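Local coordinates for novel protein similar to vertebrate potassium voltage-gated channel, subfamily H (Eag-related) family (Danio rerio, PDB 3UKN) that probably forms the pore of a tetrameric voltage-gated potassium channel, of which this chain is the cytoplasmic C-linker and cyclic nucleotide-binding homology domain, at residues Ile145-Leu150 / Gln154-Asn159; Glu107-Gln112 / Ala118-Cys123. All blocks are in the same frame, centred on the assembly; numbering follows the deposited sequence.

Interaction 1. Residues Ile145-Leu150 / Gln154-Asn159; sequences IGSDSL and QVIKTN
Ser147 OG meets both Ile156 and its own turn. Ser147 OG accepts a weak, nearly straight hydrogen bond from Ser149 N (3.4 Å, 172°) and touches Ile156 CD1 at 3.5 Å. The first segment runs from the end of strand 144-146 of the beta-roll into the loop leading to strand 161-164, and the second is a later part of that loop. The loop probably corresponds to the phosphate-binding cassette of true cyclic nucleotide-binding domains. Here the contact across it is plain van der Waals packing and buries 130 Å² in all. Ile156 supplies most of it. Its CG1 lies anti to the carbonyl carbon (chi1 -72°), and the extended second torsion (chi2 172°) carries CD1 out into the turn. This one methyl meets three residues. Besides touching Ser147, Ile156 CD1 lies 3.5 Å from Ser149 O and 3.9 Å from Leu150 CD2. The Leu150 and Ile156 side chains cross obliquely. Ile156 CG2 is the second branch in contact, and it packs on Ser147 as well.

The surroundings tie the loop to the C-terminal end of the chain. Asp148 OD1 forms a salt bridge with Arg205 NE and a hydrogen bond with Asn203 ND2, while Asn159 OD1 is bonded to Tyr202 OH. Strand 200-203 thus lies against this loop, consistent with the intrinsic ligand of KCNH channels, in which the C-terminal strand takes the place of a cyclic nucleotide. Within the contact itself, Ser147 CB lies 3.8 Å from Ile156 CD1.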
# COMPACT_ATOMS: atom_id res chain seq x y z
N ILE B 145 -12.32 14.69 -9.40
CA ILE B 145 -11.10 15.43 -9.15
C ILE B 145 -9.87 14.65 -9.62
O ILE B 145 -9.70 13.48 -9.25
CB ILE B 145 -10.93 15.73 -7.66
CG1 ILE B 145 -12.18 16.43 -7.11
CG2 ILE B 145 -9.69 16.60 -7.41
CD1 ILE B 145 -12.27 16.38 -5.59
N GLY B 146 -9.02 15.29 -10.41
CA GLY B 146 -7.85 14.61 -10.94
C GLY B 146 -6.99 15.43 -11.86
O GLY B 146 -6.74 16.62 -11.63
N SER B 147 -6.53 14.78 -12.92
CA SER B 147 -5.66 15.40 -13.89
C SER B 147 -5.96 14.82 -15.27
O SER B 147 -6.57 13.76 -15.38
CB SER B 147 -4.20 15.16 -13.51
OG SER B 147 -3.33 15.49 -14.57
N ASP B 148 -5.53 15.54 -16.30
CA ASP B 148 -5.82 15.19 -17.68
C ASP B 148 -4.76 14.28 -18.32
O ASP B 148 -5.00 13.74 -19.39
CB ASP B 148 -5.96 16.46 -18.52
CG ASP B 148 -4.67 17.26 -18.58
OD1 ASP B 148 -4.32 17.90 -17.57
OD2 ASP B 148 -4.01 17.26 -19.64
N SER B 149 -3.60 14.10 -17.69
CA SER B 149 -2.58 13.26 -18.33
C SER B 149 -2.23 12.01 -17.53
O SER B 149 -1.10 11.83 -17.09
CB SER B 149 -1.31 14.06 -18.64
OG SER B 149 -1.42 14.69 -19.90
N LEU B 150 -3.22 11.13 -17.39
CA LEU B 150 -3.13 10.05 -16.43
C LEU B 150 -2.39 8.81 -16.92
O LEU B 150 -2.05 7.94 -16.11
CB LEU B 150 -4.54 9.66 -15.96
CG LEU B 150 -5.33 10.78 -15.29
CD1 LEU B 150 -6.71 10.30 -14.88
CD2 LEU B 150 -4.59 11.31 -14.08
N GLN B 154 4.35 9.21 -14.97
CA GLN B 154 5.19 9.13 -13.80
C GLN B 154 4.59 10.00 -12.71
O GLN B 154 3.67 9.59 -12.00
CB GLN B 154 6.62 9.58 -14.13
N VAL B 155 5.11 11.22 -12.60
CA VAL B 155 4.69 12.14 -11.56
C VAL B 155 3.82 13.26 -12.11
O VAL B 155 4.20 13.93 -13.08
CB VAL B 155 5.90 12.76 -10.83
CG1 VAL B 155 5.45 13.87 -9.89
CG2 VAL B 155 6.70 11.69 -10.07
N ILE B 156 2.68 13.48 -11.46
CA ILE B 156 1.82 14.62 -11.74
C ILE B 156 1.81 15.51 -10.51
O ILE B 156 1.24 15.15 -9.48
CB ILE B 156 0.36 14.21 -12.06
CG1 ILE B 156 0.26 13.56 -13.44
CG2 ILE B 156 -0.57 15.42 -11.98
CD1 ILE B 156 -1.12 12.96 -13.73
N LYS B 157 2.43 16.68 -10.62
CA LYS B 157 2.51 17.58 -9.48
C LYS B 157 1.23 18.42 -9.39
O LYS B 157 0.81 19.04 -10.36
CB LYS B 157 3.76 18.45 -9.56
N THR B 158 0.62 18.43 -8.21
CA THR B 158 -0.65 19.14 -8.02
C THR B 158 -0.46 20.65 -7.85
O THR B 158 0.50 21.11 -7.23
CB THR B 158 -1.44 18.58 -6.82
OG1 THR B 158 -0.62 18.64 -5.65
CG2 THR B 158 -1.86 17.11 -7.09
N ASN B 159 -1.40 21.40 -8.41
CA ASN B 159 -1.30 22.85 -8.50
C ASN B 159 -2.18 23.58 -7.48
O ASN B 159 -2.21 24.81 -7.45
CB ASN B 159 -1.71 23.29 -9.90
CG ASN B 159 -3.15 22.96 -10.21
OD1 ASN B 159 -4.00 22.94 -9.31
ND2 ASN B 159 -3.44 22.68 -11.47

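Interaction 2. Residues Glu107-Gln112 / Ala118-Cys123; sequences EFLIRQ and AIYFVC
Leu109 and Ile110 both pack on the ring of Tyr120, joining the two sheets of the beta-roll across its interior. Leu109 and Ile110 form a classic beta bulge opposite Val162, at the edge of the four-stranded sheet. Both side chains therefore point toward Tyr120, on strand 118-122 of the five-stranded sheet.

The CH-pi contact comes from Leu109. Leu109 CD1 sits over one face of the Tyr120 ring, 4.0 Å from the centroid and 21° off the normal. It is shifted toward the Tyr120 CD1 and CE1 side. The extended first torsion (chi1 174°) sends the branch point across to the ring, and Leu109 CD2 comes near Tyr120 CG.

The apolar contact of Ile110 is more oblique. Ile110 CD1 lies 3.8 Å from Tyr120 CE2, at the CD2-CE2 rim. This is across the ring from the CD1-CE1 rim under Leu109 CD1, with both methyls on the same side of the ring plane.

Leu170 and Ile145 also touch Leu109, so the contact belongs to the hydrophobic core of the roll. At its far end the Tyr120 side chain is polar: OH is hydrogen-bonded to Asn49 OD1, in the loop between helices 32-45 and 63-71.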
# COMPACT_ATOMS: atom_id res chain seq x y z
N GLU B 107 -10.02 18.85 6.53
CA GLU B 107 -9.04 17.80 6.26
C GLU B 107 -8.58 17.92 4.80
O GLU B 107 -9.41 18.06 3.90
CB GLU B 107 -9.61 16.40 6.56
CG GLU B 107 -8.76 15.23 6.05
CD GLU B 107 -9.35 13.84 6.40
OE1 GLU B 107 -10.38 13.78 7.12
OE2 GLU B 107 -8.79 12.81 5.94
N PHE B 108 -7.27 17.88 4.57
CA PHE B 108 -6.73 18.01 3.21
C PHE B 108 -6.90 16.72 2.40
O PHE B 108 -6.38 15.67 2.80
CB PHE B 108 -5.24 18.39 3.23
CG PHE B 108 -4.98 19.83 3.55
CD1 PHE B 108 -4.73 20.75 2.52
CD2 PHE B 108 -4.97 20.28 4.86
CE1 PHE B 108 -4.49 22.08 2.81
CE2 PHE B 108 -4.74 21.62 5.16
CZ PHE B 108 -4.49 22.52 4.13
N LEU B 109 -7.60 16.80 1.28
CA LEU B 109 -7.65 15.66 0.36
C LEU B 109 -6.34 15.62 -0.39
O LEU B 109 -5.73 14.56 -0.55
CB LEU B 109 -8.82 15.82 -0.61
CG LEU B 109 -8.89 14.77 -1.72
CD1 LEU B 109 -8.98 13.42 -1.08
CD2 LEU B 109 -10.09 15.03 -2.61
N ILE B 110 -5.88 16.80 -0.81
CA ILE B 110 -4.66 16.98 -1.60
C ILE B 110 -3.93 18.24 -1.15
O ILE B 110 -4.56 19.27 -0.91
CB ILE B 110 -5.02 17.11 -3.08
CG1 ILE B 110 -5.21 15.72 -3.69
CG2 ILE B 110 -3.96 17.90 -3.84
CD1 ILE B 110 -6.27 15.66 -4.74
N ARG B 111 -2.61 18.17 -1.03
CA ARG B 111 -1.82 19.35 -0.69
C ARG B 111 -1.08 19.82 -1.93
O ARG B 111 -0.46 19.02 -2.63
CB ARG B 111 -0.82 19.07 0.43
CG ARG B 111 -1.42 18.96 1.82
CD ARG B 111 -0.34 18.83 2.90
NE ARG B 111 -0.92 18.50 4.20
CZ ARG B 111 -1.47 19.38 5.03
NH1 ARG B 111 -1.52 20.67 4.72
NH2 ARG B 111 -1.98 18.98 6.18
N GLN B 112 -1.15 21.12 -2.19
CA GLN B 112 -0.52 21.69 -3.37
C GLN B 112 0.95 21.27 -3.44
O GLN B 112 1.67 21.30 -2.44
CB GLN B 112 -0.65 23.21 -3.35
CG GLN B 112 0.06 23.88 -4.50
CD GLN B 112 -0.20 25.36 -4.56
OE1 GLN B 112 -1.11 25.87 -3.90
NE2 GLN B 112 0.60 26.08 -5.34
N ALA B 118 -4.08 9.52 -7.06
CA ALA B 118 -5.37 8.95 -7.45
C ALA B 118 -6.25 10.00 -8.11
O ALA B 118 -5.97 11.20 -8.02
CB ALA B 118 -6.08 8.41 -6.20
N ILE B 119 -7.32 9.54 -8.75
CA ILE B 119 -8.43 10.43 -9.07
C ILE B 119 -9.53 10.14 -8.06
O ILE B 119 -9.69 9.00 -7.62
CB ILE B 119 -8.97 10.23 -10.51
CG1 ILE B 119 -9.52 8.83 -10.69
CG2 ILE B 119 -7.86 10.43 -11.51
CD1 ILE B 119 -9.93 8.56 -12.14
N TYR B 120 -10.25 11.18 -7.67
CA TYR B 120 -11.24 11.09 -6.60
C TYR B 120 -12.63 11.52 -7.10
O TYR B 120 -12.76 12.37 -7.97
CB TYR B 120 -10.83 11.98 -5.42
CG TYR B 120 -9.45 11.68 -4.92
CD1 TYR B 120 -9.26 10.80 -3.86
CD2 TYR B 120 -8.34 12.26 -5.51
CE1 TYR B 120 -7.98 10.51 -3.39
CE2 TYR B 120 -7.07 11.97 -5.07
CZ TYR B 120 -6.89 11.10 -4.00
OH TYR B 120 -5.61 10.80 -3.55
N PHE B 121 -13.65 10.91 -6.52
CA PHE B 121 -15.02 11.22 -6.90
C PHE B 121 -15.75 11.56 -5.61
O PHE B 121 -15.69 10.80 -4.65
CB PHE B 121 -15.65 9.99 -7.59
CG PHE B 121 -17.13 10.15 -7.92
CD1 PHE B 121 -17.53 10.65 -9.15
CD2 PHE B 121 -18.10 9.76 -7.02
CE1 PHE B 121 -18.89 10.79 -9.47
CE2 PHE B 121 -19.46 9.89 -7.33
CZ PHE B 121 -19.85 10.41 -8.55
N VAL B 122 -16.41 12.72 -5.57
CA VAL B 122 -17.24 13.10 -4.41
C VAL B 122 -18.64 12.46 -4.45
O VAL B 122 -19.46 12.84 -5.28
CB VAL B 122 -17.40 14.63 -4.33
CG1 VAL B 122 -17.95 15.05 -2.97
CG2 VAL B 122 -16.08 15.32 -4.60
N CYS B 123 -18.92 11.52 -3.54
CA CYS B 123 -20.29 10.96 -3.42
C CYS B 123 -21.20 11.82 -2.55
O CYS B 123 -22.40 11.85 -2.75
CB CYS B 123 -20.30 9.54 -2.82
SG CYS B 123 -19.25 8.34 -3.62

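Interaction 2 comes first along the chain, and the centres of the two contacts are about 12 Å apart. Strands 118-122 and 144-146 are antiparallel neighbours in one sheet, where Ile145 N probably donates a hydrogen bond to Tyr120 O at 2.8 Å. On the side of the turn, Leu150 CD1 packs on Ile119 CG2 at 3.6 Å. The other two segments also touch, with Thr158 OG1 lying 3.0 Å from Arg111 O. Leu204, just after strand 200-203, touches Ile145 of interaction 1 and Ile110 of interaction 2. Both contacts therefore border the region that the C-terminal strand probably fills in place of a cyclic nucleotide.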